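Local structure of endoglucanase (Mytilus edulis, 1WC2) at residues G136-Q139 with V140-M143; D38-F41 with G42-G46; P88-E91 with G92-K95; V154-C157 with D158-H161. The protein hydrolyses internal beta-1,4-glucosidic linkages of cellulose, including soluble carboxymethylcellulose, and of related beta-glucans, and also has expansin activity. One frame throughout, in Å; residues are numbered along the deposited sequence. Where two conformers were deposited one is given.

Interaction 1 of 4, residues G136-Q139 with V140-M143; sequences GRSQ and VTGM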
ATOM      1  N   GLY A 136       3.830  -6.267 -10.716  1.00  8.65           N
ATOM      2  CA  GLY A 136       4.382  -7.316 -11.564  1.00  9.08           C
ATOM      3  C   GLY A 136       3.757  -7.373 -12.953  1.00  9.47           C
ATOM      4  O   GLY A 136       4.361  -7.918 -13.881  1.00 11.19           O
ATOM      5  N   ARG A 137       2.547  -6.820 -13.107  1.00  8.95           N
ATOM      6  CA  ARG A 137       1.867  -6.747 -14.400  1.00  9.36           C
ATOM      7  C   ARG A 137       1.775  -5.308 -14.922  1.00  9.42           C
ATOM      8  O   ARG A 137       0.981  -5.015 -15.815  1.00  9.44           O
ATOM      9  CB  ARG A 137       0.495  -7.429 -14.304  1.00  9.66           C
ATOM     10  CG  ARG A 137       0.628  -8.936 -14.085  1.00 10.73           C
ATOM     11  CD  ARG A 137      -0.672  -9.644 -13.852  1.00 10.46           C
ATOM     12  NE  ARG A 137      -1.506  -9.677 -15.057  1.00 11.26           N
ATOM     13  CZ  ARG A 137      -1.425 -10.584 -16.029  1.00 11.42           C
ATOM     14  NH1 ARG A 137      -0.541 -11.563 -15.971  1.00 12.17           N
ATOM     15  NH2 ARG A 137      -2.246 -10.508 -17.066  1.00 11.09           N
ATOM     16  N   SER A 138       2.609  -4.424 -14.356  1.00  9.21           N
ATOM     17  CA  SER A 138       2.702  -3.022 -14.747  1.00  9.46           C
ATOM     18  C   SER A 138       1.384  -2.263 -14.540  1.00  8.61           C
ATOM     19  O   SER A 138       1.142  -1.236 -15.177  1.00  9.67           O
ATOM     20  CB  SER A 138       3.224  -2.878 -16.194  1.00  9.58           C
ATOM     21  OG  SER A 138       4.525  -3.435 -16.326  1.00 11.05           O
ATOM     22  N   GLN A 139       0.566  -2.730 -13.600  1.00  8.57           N
ATOM     23  CA  GLN A 139      -0.688  -2.028 -13.320  1.00  8.62           C
ATOM     24  C   GLN A 139      -0.461  -0.607 -12.779  1.00  8.42           C
ATOM     25  O   GLN A 139      -1.293   0.291 -12.986  1.00  8.65           O
ATOM     26  CB  GLN A 139      -1.594  -2.830 -12.386  1.00  8.51           C
ATOM     27  CG  GLN A 139      -0.987  -3.269 -11.033  1.00  8.71           C
ATOM     28  CD  GLN A 139      -0.407  -4.686 -11.081  1.00  8.61           C
ATOM     29  OE1 GLN A 139       0.533  -4.961 -11.836  1.00  8.84           O
ATOM     30  NE2 GLN A 139      -0.974  -5.586 -10.294  1.00  8.03           N
ATOM     31  N   VAL A 140       0.650  -0.404 -12.072  1.00  8.00           N
ATOM     32  CA  VAL A 140       0.973   0.911 -11.518  1.00  8.18           C
ATOM     33  C   VAL A 140       1.849   1.727 -12.479  1.00  8.36           C
ATOM     34  O   VAL A 140       1.508   2.850 -12.809  1.00  8.87           O
ATOM     35  CB  VAL A 140       1.589   0.812 -10.097  1.00  8.43           C
ATOM     36  CG1 VAL A 140       1.883   2.200  -9.529  1.00  8.33           C
ATOM     37  CG2 VAL A 140       0.641   0.051  -9.163  1.00  8.95           C
ATOM     38  N   THR A 141       2.966   1.170 -12.965  1.00  8.75           N
ATOM     39  CA  THR A 141       3.819   1.921 -13.898  1.00  9.65           C
ATOM     40  C   THR A 141       3.135   2.186 -15.247  1.00  9.35           C
ATOM     41  O   THR A 141       3.484   3.148 -15.914  1.00 10.52           O
ATOM     42  CB  THR A 141       5.164   1.250 -14.142  1.00 10.28           C
ATOM     43  OG1 THR A 141       4.978  -0.157 -14.348  1.00 10.41           O
ATOM     44  CG2 THR A 141       6.090   1.396 -12.925  1.00 11.22           C
ATOM     45  N   GLY A 142       2.143   1.375 -15.626  1.00  9.33           N
ATOM     46  CA  GLY A 142       1.373   1.617 -16.838  1.00  9.64           C
ATOM     47  C   GLY A 142       0.620   2.941 -16.805  1.00  9.58           C
ATOM     48  O   GLY A 142       0.320   3.512 -17.863  1.00  9.65           O
ATOM     49  N   MET A 143       0.303   3.422 -15.589  1.00  9.59           N
ATOM     50  CA  MET A 143      -0.323   4.731 -15.383  1.00  9.86           C
ATOM     51  C   MET A 143       0.684   5.874 -15.270  1.00 10.12           C
ATOM     52  O   MET A 143       0.306   7.006 -14.991  1.00 10.65           O
ATOM     53  CB  MET A 143      -1.118   4.750 -14.077  1.00 10.22           C
ATOM     54  CG  MET A 143      -2.169   3.706 -13.947  1.00 10.77           C
ATOM     55  SD  MET A 143      -3.222   3.960 -12.488  1.00 11.61           S
ATOM     56  CE  MET A 143      -2.113   3.561 -11.121  1.00 12.18           C
TER
HETATM   57  O   HOH W   1       6.301  -1.202 -16.472  1.00 29.36           O

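Interaction 2 of 4, residues D38-F41 with G42-G46; sequences DAQF and GWNAG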
ATOM      1  N   ASP A  38       1.431 -21.864  -0.436  1.00  8.37           N
ATOM      2  CA  ASP A  38       1.957 -20.498  -0.358  1.00  8.24           C
ATOM      3  C   ASP A  38       1.696 -19.725  -1.656  1.00  8.17           C
ATOM      4  O   ASP A  38       2.427 -18.791  -1.975  1.00  8.91           O
ATOM      5  CB  ASP A  38       3.459 -20.543  -0.041  1.00  9.14           C
ATOM      6  CG  ASP A  38       4.030 -19.190   0.301  1.00 11.00           C
ATOM      7  OD1 ASP A  38       3.380 -18.413   1.048  1.00 13.77           O
ATOM      8  OD2 ASP A  38       5.138 -18.859  -0.139  1.00 13.90           O
ATOM      9  N   ALA A  39       0.651 -20.117  -2.383  1.00  8.58           N
ATOM     10  CA  ALA A  39       0.248 -19.462  -3.622  1.00  9.33           C
ATOM     11  C   ALA A  39      -0.876 -18.447  -3.399  1.00  9.09           C
ATOM     12  O   ALA A  39      -1.685 -18.572  -2.483  1.00  9.90           O
ATOM     13  CB  ALA A  39      -0.206 -20.491  -4.649  1.00 10.63           C
ATOM     14  N   GLN A  40      -0.921 -17.449  -4.271  1.00  9.37           N
ATOM     15  CA  GLN A  40      -2.021 -16.497  -4.324  1.00 10.00           C
ATOM     16  C   GLN A  40      -3.242 -17.065  -5.060  1.00 10.70           C
ATOM     17  O   GLN A  40      -3.149 -18.073  -5.785  1.00 12.24           O
ATOM     18  CB  GLN A  40      -1.561 -15.232  -5.043  1.00 10.35           C
ATOM     19  CG  GLN A  40      -0.453 -14.504  -4.316  1.00 10.69           C
ATOM     20  CD  GLN A  40       0.158 -13.364  -5.110  1.00 10.53           C
ATOM     21  OE1 GLN A  40      -0.133 -13.196  -6.297  1.00 13.73           O
ATOM     22  NE2 GLN A  40       0.999 -12.574  -4.461  1.00 11.90           N
ATOM     23  N   PHE A  41      -4.387 -16.398  -4.880  1.00 10.75           N
ATOM     24  CA  PHE A  41      -5.543 -16.621  -5.747  1.00 11.42           C
ATOM     25  C   PHE A  41      -5.209 -16.102  -7.146  1.00 11.88           C
ATOM     26  O   PHE A  41      -4.154 -15.502  -7.366  1.00 12.60           O
ATOM     27  CB  PHE A  41      -6.792 -15.911  -5.201  1.00 11.25           C
ATOM     28  CG  PHE A  41      -7.318 -16.508  -3.925  1.00 10.44           C
ATOM     29  CD1 PHE A  41      -7.468 -15.733  -2.781  1.00  9.84           C
ATOM     30  CD2 PHE A  41      -7.656 -17.858  -3.868  1.00 11.18           C
ATOM     31  CE1 PHE A  41      -7.950 -16.294  -1.629  1.00 10.35           C
ATOM     32  CE2 PHE A  41      -8.132 -18.411  -2.706  1.00 11.68           C
ATOM     33  CZ  PHE A  41      -8.273 -17.635  -1.586  1.00 10.67           C
ATOM     34  N   GLY A  42      -6.105 -16.344  -8.101  1.00 12.49           N
ATOM     35  CA  GLY A  42      -5.904 -15.894  -9.465  1.00 12.76           C
ATOM     36  C   GLY A  42      -5.972 -14.383  -9.637  1.00 12.35           C
ATOM     37  O   GLY A  42      -5.369 -13.860 -10.569  1.00 13.15           O
ATOM     38  N   TRP A  43      -6.700 -13.696  -8.750  1.00 12.18           N
ATOM     39  CA  TRP A  43      -6.950 -12.253  -8.873  1.00 11.70           C
ATOM     40  C   TRP A  43      -5.850 -11.334  -8.346  1.00 10.94           C
ATOM     41  O   TRP A  43      -5.781 -10.159  -8.725  1.00 10.94           O
ATOM     42  CB  TRP A  43      -8.305 -11.859  -8.233  1.00 12.09           C
ATOM     43  CG  TRP A  43      -8.545 -12.284  -6.787  1.00 12.41           C
ATOM     44  CD1 TRP A  43      -9.239 -13.388  -6.366  1.00 12.16           C
ATOM     45  CD2 TRP A  43      -8.180 -11.575  -5.598  1.00 11.44           C
ATOM     46  NE1 TRP A  43      -9.292 -13.425  -4.996  1.00 12.11           N
ATOM     47  CE2 TRP A  43      -8.637 -12.335  -4.494  1.00 11.66           C
ATOM     48  CE3 TRP A  43      -7.468 -10.396  -5.346  1.00 11.77           C
ATOM     49  CZ2 TRP A  43      -8.442 -11.942  -3.185  1.00 12.25           C
ATOM     50  CZ3 TRP A  43      -7.276 -10.003  -4.043  1.00 11.61           C
ATOM     51  CH2 TRP A  43      -7.740 -10.786  -2.971  1.00 12.25           C
ATOM     52  N   ASN A  44      -4.967 -11.849  -7.497  1.00 10.29           N
ATOM     53  CA  ASN A  44      -4.055 -10.944  -6.793  1.00  9.63           C
ATOM     54  C   ASN A  44      -3.073 -10.245  -7.759  1.00  9.49           C
ATOM     55  O   ASN A  44      -2.774  -9.063  -7.615  1.00  9.75           O
ATOM     56  CB  ASN A  44      -3.185 -11.659  -5.729  1.00 10.19           C
ATOM     57  CG  ASN A  44      -3.961 -12.528  -4.745  1.00 10.16           C
ATOM     58  OD1 ASN A  44      -4.820 -13.320  -5.125  1.00 11.40           O
ATOM     59  ND2 ASN A  44      -3.572 -12.461  -3.473  1.00 11.19           N
ATOM     60  N   ALA A  45      -2.541 -10.999  -8.716  1.00  9.97           N
ATOM     61  CA  ALA A  45      -1.420 -10.519  -9.526  1.00  9.82           C
ATOM     62  C   ALA A  45      -1.734  -9.273 -10.352  1.00  9.48           C
ATOM     63  O   ALA A  45      -0.845  -8.446 -10.580  1.00  9.47           O
ATOM     64  CB  ALA A  45      -0.903 -11.635 -10.450  1.00  9.96           C
ATOM     65  N   GLY A  46      -2.989  -9.155 -10.808  1.00  9.07           N
ATOM     66  CA  GLY A  46      -3.402  -8.079 -11.680  1.00  9.27           C
ATOM     67  C   GLY A  46      -4.215  -7.015 -10.959  1.00  8.60           C
ATOM     68  O   GLY A  46      -4.666  -6.070 -11.595  1.00 10.37           O
TER
HETATM   69  O   HOH W   2      -2.252 -13.946  -8.459  1.00 15.57           O

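Interaction 3 of 4, residues P88-E91 with G92-K95; sequences PVRE and GLSK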
ATOM      1  N   PRO A  88       8.608  11.884 -11.973  1.00 12.30           N
ATOM      2  CA  PRO A  88       7.482  12.814 -12.142  1.00 12.56           C
ATOM      3  C   PRO A  88       6.154  12.145 -12.504  1.00 12.19           C
ATOM      4  O   PRO A  88       6.130  11.129 -13.199  1.00 11.69           O
ATOM      5  CB  PRO A  88       7.948  13.747 -13.279  1.00 13.58           C
ATOM      6  CG  PRO A  88       9.366  13.530 -13.477  1.00 14.39           C
ATOM      7  CD  PRO A  88       9.726  12.211 -12.880  1.00 12.94           C
ATOM      8  N   VAL A  89       5.063  12.740 -12.023  1.00 12.14           N
ATOM      9  CA  VAL A  89       3.706  12.307 -12.328  1.00 12.13           C
ATOM     10  C   VAL A  89       2.740  13.496 -12.238  1.00 11.72           C
ATOM     11  O   VAL A  89       2.984  14.438 -11.490  1.00 11.98           O
ATOM     12  CB  VAL A  89       3.270  11.186 -11.349  1.00 12.27           C
ATOM     13  CG1 VAL A  89       3.164  11.716  -9.926  1.00 12.97           C
ATOM     14  CG2 VAL A  89       1.970  10.536 -11.787  1.00 13.29           C
ATOM     15  N   ARG A  90       1.641  13.450 -12.986  1.00 11.92           N
ATOM     16  CA  ARG A  90       0.596  14.467 -12.856  1.00 12.58           C
ATOM     17  C   ARG A  90       0.026  14.456 -11.435  1.00 11.89           C
ATOM     18  O   ARG A  90      -0.177  13.389 -10.876  1.00 11.35           O
ATOM     19  CB  ARG A  90      -0.530  14.230 -13.863  1.00 13.92           C
ATOM     20  CG  ARG A  90      -1.552  15.355 -13.873  1.00 18.16           C
ATOM     21  CD  ARG A  90      -2.131  15.660 -15.230  1.00 22.26           C
ATOM     22  NE  ARG A  90      -2.992  14.562 -15.643  1.00 24.57           N
ATOM     23  CZ  ARG A  90      -2.731  13.697 -16.618  1.00 26.38           C
ATOM     24  NH1 ARG A  90      -1.618  13.777 -17.350  1.00 27.29           N
ATOM     25  NH2 ARG A  90      -3.612  12.739 -16.871  1.00 26.92           N
ATOM     26  N   GLU A  91      -0.213  15.638 -10.866  1.00 11.03           N
ATOM     27  CA  GLU A  91      -0.854  15.768  -9.557  1.00 10.53           C
ATOM     28  C   GLU A  91      -2.334  15.456  -9.691  1.00 10.23           C
ATOM     29  O   GLU A  91      -2.960  15.814 -10.694  1.00 11.68           O
ATOM     30  CB  GLU A  91      -0.682  17.183  -8.980  1.00 10.55           C
ATOM     31  CG  GLU A  91      -1.410  17.389  -7.654  1.00 10.91           C
ATOM     32  CD  GLU A  91      -1.060  18.655  -6.900  1.00 11.79           C
ATOM     33  OE1 GLU A  91      -0.373  19.538  -7.452  1.00 12.06           O
ATOM     34  OE2 GLU A  91      -1.491  18.748  -5.722  1.00 12.75           O
ATOM     35  N   GLY A  92      -2.892  14.799  -8.681  1.00  9.71           N
ATOM     36  CA  GLY A  92      -4.324  14.591  -8.581  1.00 10.15           C
ATOM     37  C   GLY A  92      -4.843  13.301  -9.173  1.00 10.48           C
ATOM     38  O   GLY A  92      -6.061  13.095  -9.197  1.00 12.20           O
ATOM     39  N   LEU A  93      -3.953  12.435  -9.648  1.00 10.30           N
ATOM     40  CA  LEU A  93      -4.339  11.100 -10.083  1.00 10.45           C
ATOM     41  C   LEU A  93      -4.628  10.259  -8.847  1.00  9.56           C
ATOM     42  O   LEU A  93      -3.986  10.431  -7.806  1.00  9.57           O
ATOM     43  CB  LEU A  93      -3.231  10.441 -10.887  1.00 10.76           C
ATOM     44  CG  LEU A  93      -2.797  11.162 -12.170  1.00 12.59           C
ATOM     45  CD1 LEU A  93      -1.642  10.420 -12.800  1.00 13.61           C
ATOM     46  CD2 LEU A  93      -3.944  11.271 -13.146  1.00 13.64           C
ATOM     47  N   SER A  94      -5.573   9.335  -8.956  1.00  9.68           N
ATOM     48  CA  SER A  94      -5.932   8.526  -7.799  1.00  9.56           C
ATOM     49  C   SER A  94      -6.456   7.136  -8.131  0.50  9.19           C
ATOM     50  O   SER A  94      -7.287   6.970  -9.037  0.50  9.90           O
ATOM     51  CB  SER A  94      -6.972   9.244  -6.936  0.50  9.97           C
ATOM     52  OG  SER A  94      -8.239   9.257  -7.566  0.50 11.02           O
ATOM     53  N   LYS A  95      -6.002   6.163  -7.342  1.00  8.41           N
ATOM     54  CA  LYS A  95      -6.492   4.792  -7.399  1.00  7.97           C
ATOM     55  C   LYS A  95      -6.551   4.259  -5.964  1.00  7.43           C
ATOM     56  O   LYS A  95      -5.880   4.792  -5.066  1.00  7.33           O
ATOM     57  CB  LYS A  95      -5.572   3.887  -8.236  1.00  8.73           C
ATOM     58  CG  LYS A  95      -5.567   4.147  -9.746  1.00  9.37           C
ATOM     59  CD  LYS A  95      -6.916   3.894 -10.397  1.00 10.06           C
ATOM     60  CE  LYS A  95      -6.846   4.013 -11.919  1.00 10.83           C
ATOM     61  NZ  LYS A  95      -8.188   3.948 -12.553  1.00 11.84           N
TER

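Interaction 4 of 4, residues V154-C157 with D158-H161; sequences VVNC and DSEH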
ATOM      1  N   VAL A 154      -8.764   6.172   4.040  1.00  7.70           N
ATOM      2  CA  VAL A 154      -9.482   4.904   4.048  1.00  8.14           C
ATOM      3  C   VAL A 154     -10.821   5.065   3.317  1.00  8.05           C
ATOM      4  O   VAL A 154     -11.546   6.046   3.530  1.00  9.04           O
ATOM      5  CB  VAL A 154      -9.720   4.418   5.502  1.00  8.63           C
ATOM      6  CG1 VAL A 154     -10.544   3.129   5.540  1.00  9.22           C
ATOM      7  CG2 VAL A 154      -8.388   4.226   6.224  1.00  8.81           C
ATOM      8  N   VAL A 155     -11.139   4.108   2.445  1.00  8.15           N
ATOM      9  CA  VAL A 155     -12.380   4.103   1.671  1.00  8.86           C
ATOM     10  C   VAL A 155     -13.000   2.702   1.647  1.00  9.15           C
ATOM     11  O   VAL A 155     -12.347   1.709   1.978  1.00  9.42           O
ATOM     12  CB  VAL A 155     -12.142   4.580   0.215  1.00  9.22           C
ATOM     13  CG1 VAL A 155     -11.707   6.041   0.183  1.00 10.11           C
ATOM     14  CG2 VAL A 155     -11.121   3.705  -0.499  1.00  9.87           C
ATOM     15  N   ASN A 156     -14.273   2.629   1.262  1.00 10.06           N
ATOM     16  CA  ASN A 156     -14.988   1.368   1.068  1.00 10.46           C
ATOM     17  C   ASN A 156     -14.527   0.703  -0.224  1.00 10.02           C
ATOM     18  O   ASN A 156     -14.600   1.295  -1.292  1.00 11.07           O
ATOM     19  CB  ASN A 156     -16.494   1.649   1.006  1.00 11.73           C
ATOM     20  CG  ASN A 156     -17.329   0.387   0.999  1.00 14.33           C
ATOM     21  OD1 ASN A 156     -17.189  -0.455   0.128  1.00 18.86           O
ATOM     22  ND2 ASN A 156     -18.208   0.258   1.974  1.00 18.42           N
ATOM     23  N   CYS A 157     -14.034  -0.531  -0.115  1.00 10.07           N
ATOM     24  CA  CYS A 157     -13.530  -1.279  -1.266  1.00 10.21           C
ATOM     25  C   CYS A 157     -14.564  -1.434  -2.390  1.00 10.79           C
ATOM     26  O   CYS A 157     -14.221  -1.356  -3.568  1.00 11.74           O
ATOM     27  CB  CYS A 157     -13.094  -2.678  -0.820  1.00  9.90           C
ATOM     28  SG  CYS A 157     -11.729  -2.736   0.378  1.00  9.71           S
ATOM     29  N   ASP A 158     -15.812  -1.696  -2.023  1.00 11.97           N
ATOM     30  CA  ASP A 158     -16.846  -1.938  -3.033  1.00 12.73           C
ATOM     31  C   ASP A 158     -17.111  -0.717  -3.907  1.00 13.19           C
ATOM     32  O   ASP A 158     -17.251  -0.839  -5.127  1.00 14.09           O
ATOM     33  CB  ASP A 158     -18.149  -2.378  -2.369  1.00 13.04           C
ATOM     34  CG  ASP A 158     -18.061  -3.756  -1.760  1.00 14.87           C
ATOM     35  OD1 ASP A 158     -17.251  -4.580  -2.240  1.00 16.63           O
ATOM     36  OD2 ASP A 158     -18.770  -4.088  -0.787  1.00 16.99           O
ATOM     37  N   SER A 159     -17.146   0.457  -3.282  1.00 13.59           N
ATOM     38  CA  SER A 159     -17.382   1.703  -4.010  1.00 14.12           C
ATOM     39  C   SER A 159     -16.313   1.939  -5.068  1.00 13.84           C
ATOM     40  O   SER A 159     -16.612   2.349  -6.189  1.00 14.90           O
ATOM     41  CB  SER A 159     -17.449   2.895  -3.049  1.00 14.93           C
ATOM     42  OG  SER A 159     -18.459   2.689  -2.083  1.00 16.93           O
ATOM     43  N   GLU A 160     -15.059   1.672  -4.705  1.00 12.22           N
ATOM     44  CA  GLU A 160     -13.943   1.893  -5.613  1.00 12.10           C
ATOM     45  C   GLU A 160     -13.806   0.771  -6.659  1.00 11.80           C
ATOM     46  O   GLU A 160     -13.433   1.045  -7.805  1.00 12.20           O
ATOM     47  CB  GLU A 160     -12.664   2.106  -4.804  1.00 12.12           C
ATOM     48  CG  GLU A 160     -12.752   3.304  -3.864  1.00 14.29           C
ATOM     49  CD  GLU A 160     -13.059   4.623  -4.568  1.00 18.23           C
ATOM     50  OE1 GLU A 160     -12.687   4.793  -5.748  1.00 20.08           O
ATOM     51  OE2 GLU A 160     -13.671   5.495  -3.922  1.00 22.37           O
ATOM     52  N   HIS A 161     -14.103  -0.474  -6.270  1.00 11.60           N
ATOM     53  CA  HIS A 161     -14.154  -1.604  -7.213  1.00 11.91           C
ATOM     54  C   HIS A 161     -15.096  -1.299  -8.388  1.00 12.63           C
ATOM     55  O   HIS A 161     -14.800  -1.635  -9.535  1.00 12.97           O
ATOM     56  CB  HIS A 161     -14.585  -2.901  -6.495  1.00 11.86           C
ATOM     57  CG  HIS A 161     -14.765  -4.080  -7.407  1.00 11.74           C
ATOM     58  ND1 HIS A 161     -13.703  -4.791  -7.926  1.00 11.33           N
ATOM     59  CD2 HIS A 161     -15.885  -4.653  -7.913  1.00 13.16           C
ATOM     60  CE1 HIS A 161     -14.160  -5.749  -8.712  1.00 12.45           C
ATOM     61  NE2 HIS A 161     -15.479  -5.688  -8.717  1.00 13.89           N
TER

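Interaction 1 of 4, residues G136-Q139 with V140-M143
Ser138 O accepts a bond from Gly142 N (2.8 Å, the donor tilted from the carbonyl plane), closing a five-residue alpha-turn that overlaps the short 3-10 segment 141-143. The turn lies in the loop between strands 129-134 and 148-155 of the double-psi beta-barrel characteristic of GH45 enzymes. Gln139 carries the polar side of the turn. Its CG lies between the backbone N and the carbonyl carbon (chi1 55°), and a bend at chi2 (-95°) swings the amide back, where OE1 takes Arg137 N at 3.0 Å in the carbonyl plane. The other end, NE2, is held by Ala45 O and Ser47 O, so both ends of this buried amide are satisfied. A leucine here would probably leave Arg137 N and those two carbonyls without their mate. Val140 is buried too, packing on Leu133, Phe97 and Trp145. Met143 approaches the Gln139 carbonyl oxygen, its CG 3.7 Å from O, and the bent chain brings CE back toward the same atom. Near the surface, where Asn135 ND2 also reaches Thr141 OG1, one water spans the turn: it lies 2.9 Å from Ser138 OG and 2.7 Å from Thr141 OG1.

Interaction 2 of 4, residues D38-F41 with G42-G46
Gln40 and Asn44 stack their amides, planes only 11° apart, where the loop between strands 14-22 and 49-53 of the double-psi barrel turns back on itself. CG of Gln40 stands anti to the carbonyl carbon (chi1 -63°) and the chain runs on extended, which carries it obliquely across Asn44: CB is 3.6 Å from Asn44 CG, OE1 3.5 Å from Asn44 CB. Phe41 and Trp43 run side by side. Trp43 CG stands between its backbone N and carbonyl carbon (chi1 53°), which turns the indole back to Phe41 CB. The two rings are nearly parallel but slid apart, so the real touch is a CH-pi contact, Phe41 CB standing 3.9 Å from the centroid of the Trp43 five-membered ring, over its face. Asn44 OD1 also sits above the indole. A single water ties the backbone in, donating to Gln40 OE1 and Phe41 O (2.7 Å) and accepting from Ala45 N (3.0 Å). Trp43 NE1 meets Gln175 OE1, Asn44 ND2 meets Cys32 O, and Gln40 NE2 meets the carbonyls of His26 and of Asp24, the nucleophile by similarity. With a leucine in place of Gln40, those two carbonyls would probably lose this donor and the water one acceptor. So the amides stack inside the loop, with one water on Gln40 OE1, while the NH groups bond outward, Gln40 NE2 to the probable nucleophile's backbone.

Interaction 3 of 4, residues P88-E91 with G92-K95
Leu93, the last residue of a turn, folds back over the residues that lead into it, and its isobutyl group makes most of the contact. With CG anti to its own carbonyl carbon (chi1 -60°), the side chain leans toward the preceding residues and its two methyls part. CD1 meets Val89 CG2 at 3.8 Å, and CD2 lies 4.0 Å from Arg90 NH2, the guanidinium being turned obliquely to it. The body of the leucine crosses the arginine at about a right angle, with CG 3.7 Å from the carbonyl oxygen of Arg90. This is ordinary van der Waals surface packing against a methyl, a guanidinium nitrogen and a peptide oxygen.

Gly92 makes the fold-back possible. Glu91 and Gly92 have the backbone angles of the central pair of a type II turn, and Gly92, at phi 93°, would jam any beta carbon against Glu91 O. The turn is an open one: Arg90 O and Leu93 N stand 4.1 Å apart, and the hydroxyl of Thr77 bonds to both. Glu91, its chain extended, puts CG 3.2 Å from Gly92 N and then carries its carboxylate away from the turn to Tyr11 OH and Lys3 NZ, a hydrogen bond and a salt bridge that tie the turn to the chain's N-terminal part.

In the double-psi barrel this is the entry to strand 94-100. Thr77, from the antiparallel neighbour 72-78, receives the incoming chain, and Trp145, from the loop before strand 148-155, covers Val89 and Leu93 alike.

Interaction 4 of 4, residues V154-C157 with D158-H161
Asn156 OD1 takes the backbone N of Asp158 at 2.8 Å, within its own carbonyl plane, although the angle at the hydrogen is bent (131°). What brings the oxygen round is the first torsion, which sets CG opposite the backbone N (chi1 -172°) and next to the carbonyl carbon leading into the following turn. Beside this bond OD1 also touches Asp158 CB at 3.3 Å, the amide and carboxylate planes being well twisted from each other. Ser159 OG comes in over the amide, 3.8 Å from Asn156 CB. From here the main chain takes up the helical pattern: Glu160 N reaches Asn156 O only weakly at 3.5 Å, whereas His161 N meets Cys157 O at 2.8 Å and almost straight (162°). Asn156 is thus the N-cap of helix 157-163, just where strand 148-155 of the double-psi barrel runs into it, and its side-chain oxygen, like the carboxylate of Asp158, probably gains from lying at the positive end of the helix. Across the junction, Val155 CG2 packs at 3.8 Å on Glu160 CG, the two side chains crossing roughly at right angles and both touching Thr96 of strand 94-100. Further out, the helix start is fixed covalently by the disulfide from Cys157 to Cys72. Asp158 OD1 accepts from Asn170 N at the start of helix 170-173, and His161 ND1 is bonded to Thr167 O.

In the fold
Interactions 1 and 2 join two loops of the barrel directly, through the Gln139 NE2 to Ala45 O bond (2.9 Å), and Arg137 CD packs on the same carbonyl. From there Met143 SD reaches Lys95 CG at 3.6 Å, linking interaction 1 to interaction 3. Interactions 3 and 4 meet the same sheet with nearest atoms about 6 Å apart, and do not touch. Interaction 2 comes closest to catalysis: the Gln40 side chain is about 5 Å from that of Asp24, the nucleophile by similarity. The side chain of Val140 in interaction 1 is about 10 Å from that of Asp132, the probable proton donor. Interactions 3 and 4 lie away from both acids.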